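PDB 4ZKQ: uncharacterized protein from Cricetid herpesvirus 2, which binds chemokines and probably acts as a viral decoy receptor that keeps them from the receptors of the infected rodent host. Local coordinates for residues L73-D78 / A164-K169; L85-L90 / K139-E144. One frame throughout, in Å; residues are numbered along the deposited sequence.

Contact 1 (L73-D78 / A164-K169)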
ATOM      1  N   LEU A  73       1.845   9.115  -7.123  1.00 15.04           N
ATOM      2  CA  LEU A  73       2.282   7.890  -6.457  1.00 15.14           C
ATOM      3  C   LEU A  73       1.185   7.319  -5.558  1.00 14.92           C
ATOM      4  O   LEU A  73       0.525   8.058  -4.830  1.00 14.93           O
ATOM      5  CB  LEU A  73       3.540   8.173  -5.638  1.00 11.89           C
ATOM      6  CG  LEU A  73       4.714   8.751  -6.416  1.00 15.50           C
ATOM      7  CD1 LEU A  73       5.817   9.154  -5.472  1.00 15.36           C
ATOM      8  CD2 LEU A  73       5.234   7.755  -7.437  1.00 22.03           C
ATOM      9  N   PRO A  74       0.974   5.997  -5.610  1.00 16.01           N
ATOM     10  CA  PRO A  74       0.013   5.400  -4.686  1.00 13.54           C
ATOM     11  C   PRO A  74       0.601   5.314  -3.285  1.00 18.03           C
ATOM     12  O   PRO A  74       1.788   5.011  -3.164  1.00 15.43           O
ATOM     13  CB  PRO A  74      -0.209   4.010  -5.273  1.00 17.31           C
ATOM     14  CG  PRO A  74       1.108   3.676  -5.889  1.00 17.28           C
ATOM     15  CD  PRO A  74       1.631   4.977  -6.447  1.00 18.22           C
ATOM     16  N   LEU A  75      -0.194   5.560  -2.248  1.00 12.66           N
ATOM     17  CA  LEU A  75       0.327   5.428  -0.893  1.00 13.35           C
ATOM     18  C   LEU A  75       0.580   3.952  -0.588  1.00 20.54           C
ATOM     19  O   LEU A  75       1.468   3.628   0.194  1.00 19.96           O
ATOM     20  CB  LEU A  75      -0.614   6.069   0.131  1.00 16.99           C
ATOM     21  CG  LEU A  75      -0.744   7.598   0.042  1.00 18.07           C
ATOM     22  CD1 LEU A  75      -1.399   8.149   1.298  1.00 24.58           C
ATOM     23  CD2 LEU A  75       0.583   8.313  -0.183  1.00 14.59           C
ATOM     24  N   SER A  76      -0.174   3.064  -1.239  1.00 15.61           N
ATOM     25  CA  SER A  76       0.142   1.635  -1.235  1.00 23.74           C
ATOM     26  C   SER A  76      -0.082   1.047  -2.635  1.00 22.40           C
ATOM     27  O   SER A  76      -1.161   1.215  -3.192  1.00 17.81           O
ATOM     28  CB  SER A  76      -0.726   0.905  -0.203  1.00 28.89           C
ATOM     29  OG  SER A  76      -0.475  -0.491  -0.216  1.00 50.83           O
ATOM     30  N   THR A  77       0.908   0.365  -3.217  1.00 19.33           N
ATOM     31  CA  THR A  77       0.689  -0.216  -4.544  1.00 21.93           C
ATOM     32  C   THR A  77      -0.223  -1.437  -4.495  1.00 17.97           C
ATOM     33  O   THR A  77      -0.928  -1.731  -5.457  1.00 23.35           O
ATOM     34  CB  THR A  77       2.010  -0.617  -5.255  1.00 29.34           C
ATOM     35  OG1 THR A  77       2.825  -1.414  -4.381  1.00 39.53           O
ATOM     36  CG2 THR A  77       2.746   0.637  -5.734  1.00 41.60           C
ATOM     37  N   ASP A  78      -0.239  -2.136  -3.368  1.00 15.79           N
ATOM     38  CA  ASP A  78      -0.986  -3.384  -3.311  1.00 21.56           C
ATOM     39  C   ASP A  78      -2.337  -3.235  -2.624  1.00 23.70           C
ATOM     40  O   ASP A  78      -2.567  -2.313  -1.836  1.00 21.11           O
ATOM     41  CB  ASP A  78      -0.160  -4.454  -2.607  1.00 18.75           C
ATOM     42  CG  ASP A  78       1.221  -4.606  -3.217  1.00 14.16           C
ATOM     43  OD1 ASP A  78       1.311  -4.871  -4.435  1.00 16.71           O
ATOM     44  OD2 ASP A  78       2.206  -4.450  -2.480  1.00 17.77           O
ATOM     45  N   ALA A 164      11.922   8.812  -4.294  1.00 16.65           N
ATOM     46  CA  ALA A 164      10.926   9.091  -3.277  1.00 16.20           C
ATOM     47  C   ALA A 164      10.510   7.811  -2.563  1.00 18.15           C
ATOM     48  O   ALA A 164      10.097   6.828  -3.185  1.00 14.42           O
ATOM     49  CB  ALA A 164       9.723   9.776  -3.889  1.00 13.72           C
ATOM     50  N   LEU A 165      10.644   7.851  -1.247  1.00 12.68           N
ATOM     51  CA  LEU A 165      10.146   6.814  -0.362  1.00 12.32           C
ATOM     52  C   LEU A 165       8.759   7.167   0.125  1.00 14.29           C
ATOM     53  O   LEU A 165       8.522   8.300   0.543  1.00 11.62           O
ATOM     54  CB  LEU A 165      11.085   6.648   0.840  1.00 14.26           C
ATOM     55  CG  LEU A 165      10.580   5.783   1.999  1.00 14.63           C
ATOM     56  CD1 LEU A 165      10.499   4.319   1.592  1.00 12.49           C
ATOM     57  CD2 LEU A 165      11.458   5.968   3.230  1.00 15.68           C
ATOM     58  N   ILE A 166       7.849   6.201   0.075  1.00 12.58           N
ATOM     59  CA  ILE A 166       6.598   6.305   0.803  1.00  9.14           C
ATOM     60  C   ILE A 166       6.553   5.187   1.832  1.00 11.91           C
ATOM     61  O   ILE A 166       6.687   4.009   1.508  1.00 10.36           O
ATOM     62  CB  ILE A 166       5.379   6.236  -0.121  1.00 14.50           C
ATOM     63  CG1 ILE A 166       5.366   7.467  -1.039  1.00 13.38           C
ATOM     64  CG2 ILE A 166       4.088   6.168   0.699  1.00 12.83           C
ATOM     65  CD1 ILE A 166       4.354   7.410  -2.132  1.00 17.56           C
ATOM     66  N   HIS A 167       6.402   5.591   3.084  1.00 10.39           N
ATOM     67  CA  HIS A 167       6.179   4.672   4.177  1.00  8.43           C
ATOM     68  C   HIS A 167       4.709   4.768   4.519  1.00 11.41           C
ATOM     69  O   HIS A 167       4.243   5.840   4.890  1.00 15.28           O
ATOM     70  CB  HIS A 167       7.046   5.025   5.391  1.00 13.79           C
ATOM     71  CG  HIS A 167       6.866   4.098   6.540  1.00  9.67           C
ATOM     72  ND1 HIS A 167       5.749   4.136   7.361  1.00 15.88           N
ATOM     73  CD2 HIS A 167       7.631   3.086   7.005  1.00 13.11           C
ATOM     74  CE1 HIS A 167       5.851   3.194   8.277  1.00 14.55           C
ATOM     75  NE2 HIS A 167       6.986   2.540   8.085  1.00 14.03           N
ATOM     76  N   PHE A 168       3.975   3.673   4.348  1.00 11.60           N
ATOM     77  CA  PHE A 168       2.563   3.618   4.724  1.00 12.09           C
ATOM     78  C   PHE A 168       2.383   2.730   5.949  1.00 12.31           C
ATOM     79  O   PHE A 168       2.591   1.511   5.887  1.00 12.68           O
ATOM     80  CB  PHE A 168       1.719   3.098   3.557  1.00 14.20           C
ATOM     81  CG  PHE A 168       0.230   3.189   3.784  1.00 12.06           C
ATOM     82  CD1 PHE A 168      -0.440   4.389   3.615  1.00 17.45           C
ATOM     83  CD2 PHE A 168      -0.498   2.073   4.142  1.00 16.47           C
ATOM     84  CE1 PHE A 168      -1.814   4.472   3.818  1.00 22.92           C
ATOM     85  CE2 PHE A 168      -1.867   2.150   4.345  1.00 20.93           C
ATOM     86  CZ  PHE A 168      -2.523   3.349   4.186  1.00 19.12           C
ATOM     87  N   LYS A 169       2.033   3.344   7.071  1.00 13.99           N
ATOM     88  CA  LYS A 169       1.766   2.589   8.288  1.00 16.06           C
ATOM     89  C   LYS A 169       0.309   2.171   8.286  1.00 14.35           C
ATOM     90  O   LYS A 169      -0.590   2.997   8.456  1.00 13.27           O
ATOM     91  CB  LYS A 169       2.093   3.394   9.546  1.00 15.70           C
ATOM     92  CG  LYS A 169       2.049   2.522  10.790  1.00 20.64           C
ATOM     93  CD  LYS A 169       2.553   3.226  12.030  1.00 33.30           C
ATOM     94  CE  LYS A 169       2.890   2.208  13.114  1.00 35.67           C
ATOM     95  NZ  LYS A 169       3.396   2.850  14.358  1.00 52.04           N
TER
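Leu73, the first residue of 73-78 to meet strand 161-169, lays its CB against CD1 of Ile166 at 3.7 Å, the two side chains crossing at a slant. Further out, its CD1 reaches the CB of Ala164 at 4.3 Å, a looser touch. Pro74 contributes its backbone instead of its ring: the carbonyl O lies 3.7 Å from Ile166 CD1, and that one methyl is therefore shared between Leu73 and Pro74. Ile166 can serve both because its CG1 stands anti to the carbonyl carbon (chi1 -66°) and carries CD1 out toward Leu73, while the other branch, CG2, is directed toward Leu75. Of 73-78, Leu75 loses the most surface to strand 161-169. Its carbonyl O approaches Ile166 CG2 and, more closely, Phe168 CB at 3.4 Å, and its own CB rests 3.9 Å from Phe168 CD1. With CG anti to the backbone N (chi1 -172°), Phe168 brings the CD1 side of its ring up to that CB. Beyond Leu75 the chain turns off, and Ser76 O is taken by Arg236, whereas Asp78 forms salt bridges with Lys54 and Lys215.

Such a contact illustrates how two layers of a beta sandwich are joined: alternate residues of one strand, Ala164, Ile166 and Phe168, all point inward to meet the end of strand 68-74 and the turn that follows it. The backbones stay well apart, Leu75 and Phe168 being 6.3 Å from CA to CA. Leu73 and Leu75 bond through their backbones to Ala148 and Ser146, at and just before strand 147-152, while strand 161-169 runs between strands 85-94 and 175-181, with Leu165 on its other face packed against helix 44-51.

Contact 2 (L85-L90 / K139-E144)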
ATOM      1  N   LEU A  85      -7.865   3.100   7.133  1.00 17.83           N
ATOM      2  CA  LEU A  85      -7.058   4.310   7.243  1.00 16.27           C
ATOM      3  C   LEU A  85      -5.636   3.978   7.669  1.00 19.10           C
ATOM      4  O   LEU A  85      -5.407   3.056   8.447  1.00 15.98           O
ATOM      5  CB  LEU A  85      -7.670   5.283   8.247  1.00 19.13           C
ATOM      6  CG  LEU A  85      -8.930   6.013   7.787  1.00 23.62           C
ATOM      7  CD1 LEU A  85      -9.472   6.848   8.931  1.00 34.72           C
ATOM      8  CD2 LEU A  85      -8.640   6.882   6.577  1.00 24.56           C
ATOM      9  N   GLY A  86      -4.687   4.754   7.159  1.00 19.86           N
ATOM     10  CA  GLY A  86      -3.296   4.611   7.534  1.00 19.80           C
ATOM     11  C   GLY A  86      -2.614   5.960   7.501  1.00 17.34           C
ATOM     12  O   GLY A  86      -3.187   6.933   7.019  1.00 17.33           O
ATOM     13  N   ARG A  87      -1.394   6.019   8.025  1.00 13.90           N
ATOM     14  CA  ARG A  87      -0.592   7.232   7.977  1.00 14.03           C
ATOM     15  C   ARG A  87       0.598   7.012   7.063  1.00 16.29           C
ATOM     16  O   ARG A  87       1.322   6.028   7.205  1.00 15.72           O
ATOM     17  CB  ARG A  87      -0.130   7.632   9.381  1.00 19.07           C
ATOM     18  CG  ARG A  87      -1.302   7.860  10.333  1.00 36.88           C
ATOM     19  CD  ARG A  87      -0.880   8.394  11.692  1.00 46.41           C
ATOM     20  NE  ARG A  87      -2.038   8.549  12.571  1.00 47.29           N
ATOM     21  CZ  ARG A  87      -2.849   9.602  12.568  1.00 61.02           C
ATOM     22  NH1 ARG A  87      -2.634  10.615  11.736  1.00 54.48           N
ATOM     23  NH2 ARG A  87      -3.883   9.646  13.401  1.00 60.80           N
ATOM     24  N   ALA A  88       0.778   7.919   6.113  1.00 13.58           N
ATOM     25  CA  ALA A  88       1.886   7.830   5.174  1.00 14.76           C
ATOM     26  C   ALA A  88       2.886   8.946   5.419  1.00 12.72           C
ATOM     27  O   ALA A  88       2.505  10.072   5.724  1.00 14.08           O
ATOM     28  CB  ALA A  88       1.378   7.888   3.745  1.00 15.35           C
ATOM     29  N   VAL A  89       4.165   8.619   5.300  1.00  9.02           N
ATOM     30  CA  VAL A  89       5.205   9.628   5.214  1.00 13.20           C
ATOM     31  C   VAL A  89       5.941   9.479   3.890  1.00 15.38           C
ATOM     32  O   VAL A  89       6.507   8.422   3.584  1.00 11.24           O
ATOM     33  CB  VAL A  89       6.211   9.540   6.379  1.00 11.98           C
ATOM     34  CG1 VAL A  89       7.268  10.627   6.252  1.00 11.11           C
ATOM     35  CG2 VAL A  89       5.490   9.670   7.723  1.00 13.70           C
ATOM     36  N   LEU A  90       5.896  10.554   3.111  1.00 13.01           N
ATOM     37  CA  LEU A  90       6.678  10.711   1.891  1.00 12.90           C
ATOM     38  C   LEU A  90       8.034  11.317   2.234  1.00 17.08           C
ATOM     39  O   LEU A  90       8.102  12.343   2.900  1.00 12.86           O
ATOM     40  CB  LEU A  90       5.921  11.603   0.898  1.00 13.23           C
ATOM     41  CG  LEU A  90       6.689  12.157  -0.308  1.00 17.10           C
ATOM     42  CD1 LEU A  90       6.987  11.056  -1.310  1.00 19.25           C
ATOM     43  CD2 LEU A  90       5.917  13.299  -0.974  1.00 17.18           C
ATOM     44  N   LYS A 139       3.624  14.368   5.685  1.00 12.84           N
ATOM     45  CA  LYS A 139       2.833  13.324   6.315  1.00 11.88           C
ATOM     46  C   LYS A 139       1.383  13.410   5.861  1.00 14.41           C
ATOM     47  O   LYS A 139       0.822  14.502   5.770  1.00 14.67           O
ATOM     48  CB  LYS A 139       2.935  13.445   7.837  1.00 14.82           C
ATOM     49  CG  LYS A 139       2.188  12.378   8.595  1.00 18.72           C
ATOM     50  CD  LYS A 139       2.555  12.436  10.070  1.00 25.11           C
ATOM     51  CE  LYS A 139       1.629  11.581  10.911  1.00 39.97           C
ATOM     52  NZ  LYS A 139       1.798  11.869  12.357  1.00 57.52           N
ATOM     53  N   PHE A 140       0.790  12.255   5.570  1.00 13.03           N
ATOM     54  CA  PHE A 140      -0.582  12.185   5.067  1.00 13.97           C
ATOM     55  C   PHE A 140      -1.393  11.212   5.899  1.00 13.37           C
ATOM     56  O   PHE A 140      -0.842  10.327   6.545  1.00 15.47           O
ATOM     57  CB  PHE A 140      -0.619  11.738   3.601  1.00 11.74           C
ATOM     58  CG  PHE A 140       0.256  12.550   2.697  1.00 15.36           C
ATOM     59  CD1 PHE A 140       0.005  13.897   2.508  1.00 17.00           C
ATOM     60  CD2 PHE A 140       1.323  11.969   2.026  1.00 16.89           C
ATOM     61  CE1 PHE A 140       0.805  14.658   1.681  1.00 19.63           C
ATOM     62  CE2 PHE A 140       2.128  12.729   1.191  1.00 16.73           C
ATOM     63  CZ  PHE A 140       1.864  14.075   1.017  1.00 16.36           C
ATOM     64  N   LEU A 141      -2.709  11.369   5.848  1.00 13.79           N
ATOM     65  CA  LEU A 141      -3.627  10.449   6.494  1.00 15.47           C
ATOM     66  C   LEU A 141      -4.709  10.112   5.492  1.00 16.02           C
ATOM     67  O   LEU A 141      -5.394  10.997   5.002  1.00 14.69           O
ATOM     68  CB  LEU A 141      -4.228  11.073   7.748  1.00 19.11           C
ATOM     69  CG  LEU A 141      -5.394  10.344   8.414  1.00 20.05           C
ATOM     70  CD1 LEU A 141      -4.963   9.009   8.974  1.00 21.80           C
ATOM     71  CD2 LEU A 141      -5.956  11.224   9.516  1.00 35.21           C
ATOM     72  N   GLY A 142      -4.859   8.836   5.177  1.00 13.87           N
ATOM     73  CA  GLY A 142      -5.837   8.444   4.182  1.00 21.99           C
ATOM     74  C   GLY A 142      -5.952   6.946   4.080  1.00 22.16           C
ATOM     75  O   GLY A 142      -5.312   6.213   4.831  1.00 22.56           O
ATOM     76  N   THR A 143      -6.768   6.488   3.141  1.00 31.16           N
ATOM     77  CA  THR A 143      -6.941   5.062   2.932  1.00 31.62           C
ATOM     78  C   THR A 143      -5.826   4.543   2.053  1.00 25.58           C
ATOM     79  O   THR A 143      -5.032   5.323   1.525  1.00 27.77           O
ATOM     80  CB  THR A 143      -8.286   4.734   2.272  1.00 22.96           C
ATOM     81  OG1 THR A 143      -8.268   5.193   0.913  1.00 27.66           O
ATOM     82  CG2 THR A 143      -9.426   5.381   3.022  1.00 30.02           C
ATOM     83  N   GLU A 144      -5.780   3.223   1.888  1.00 32.65           N
ATOM     84  CA  GLU A 144      -4.805   2.573   1.012  1.00 26.03           C
ATOM     85  C   GLU A 144      -4.786   3.082  -0.411  1.00 24.08           C
ATOM     86  O   GLU A 144      -3.749   3.034  -1.075  1.00 20.63           O
ATOM     87  CB  GLU A 144      -5.069   1.076   0.929  1.00 39.49           C
ATOM     88  CG  GLU A 144      -4.631   0.274   2.113  1.00 68.79           C
ATOM     89  CD  GLU A 144      -4.674  -1.203   1.810  1.00 61.30           C
ATOM     90  OE1 GLU A 144      -5.107  -1.581   0.694  1.00 43.66           O
ATOM     91  OE2 GLU A 144      -4.283  -1.988   2.691  1.00 47.04           O
TER
HETATM   92  O   HOH W   1      -1.162  10.956   9.348  1.00 28.89           O
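Gly86 and Gly142 face each other as a hydrogen-bonded pair, each giving its N-H to the other's carbonyl. The Gly86 N to Gly142 O bond is 2.8 Å long, and the return bond, Gly142 N to Gly86 O, is 3.1 Å. Ala88 and Phe140 repeat the exchange: Phe140 N reaches Ala88 O at 2.8 Å, while Ala88 N comes to Phe140 O at 2.9 Å. Phe140 O also accepts from a water, which in turn accepts from Arg87 NH1 at 2.8 Å, lying in the guanidinium plane at its edge. This carbonyl thus has two donors, one of them linking it to a side chain.

The ladder is an antiparallel pairing, strands 85-94 and 132-143 being neighbours in the larger sheet of a beta sandwich. Between the hydrogen-bonded pairs, Arg87 lies opposite Leu141, whose CD1 sits over one face of the guanidinium, 4.0 Å from NH1. On the buried face, Phe140 brings CE2 to Leu90 CB at 4.0 Å. Past the ladder, the Glu144 carboxylate accepts from the backbone N of Thr80 and Cys81.

Overall arrangement
Contact 1 joins two sheets and contact 2 two strands within one of them, and the chemistry follows. The first, wholly buried near the centre of the chain, is apolar, with side chains and backbone carbonyls meeting methyls and a ring; the second rests on paired backbone bonds and has one face, bearing Arg87, Lys139 and Leu141, toward the surface. Strands 161-169 and 85-94 are neighbours, so the contacts meet directly: Lys169 N probably bonds to Arg87 O, and Val89 N to His167 O. Ala88 and Leu90 of contact 2 touch Phe168 and Ile166 of contact 1, extending one apolar core. In sequence, contact 2 is nested inside contact 1.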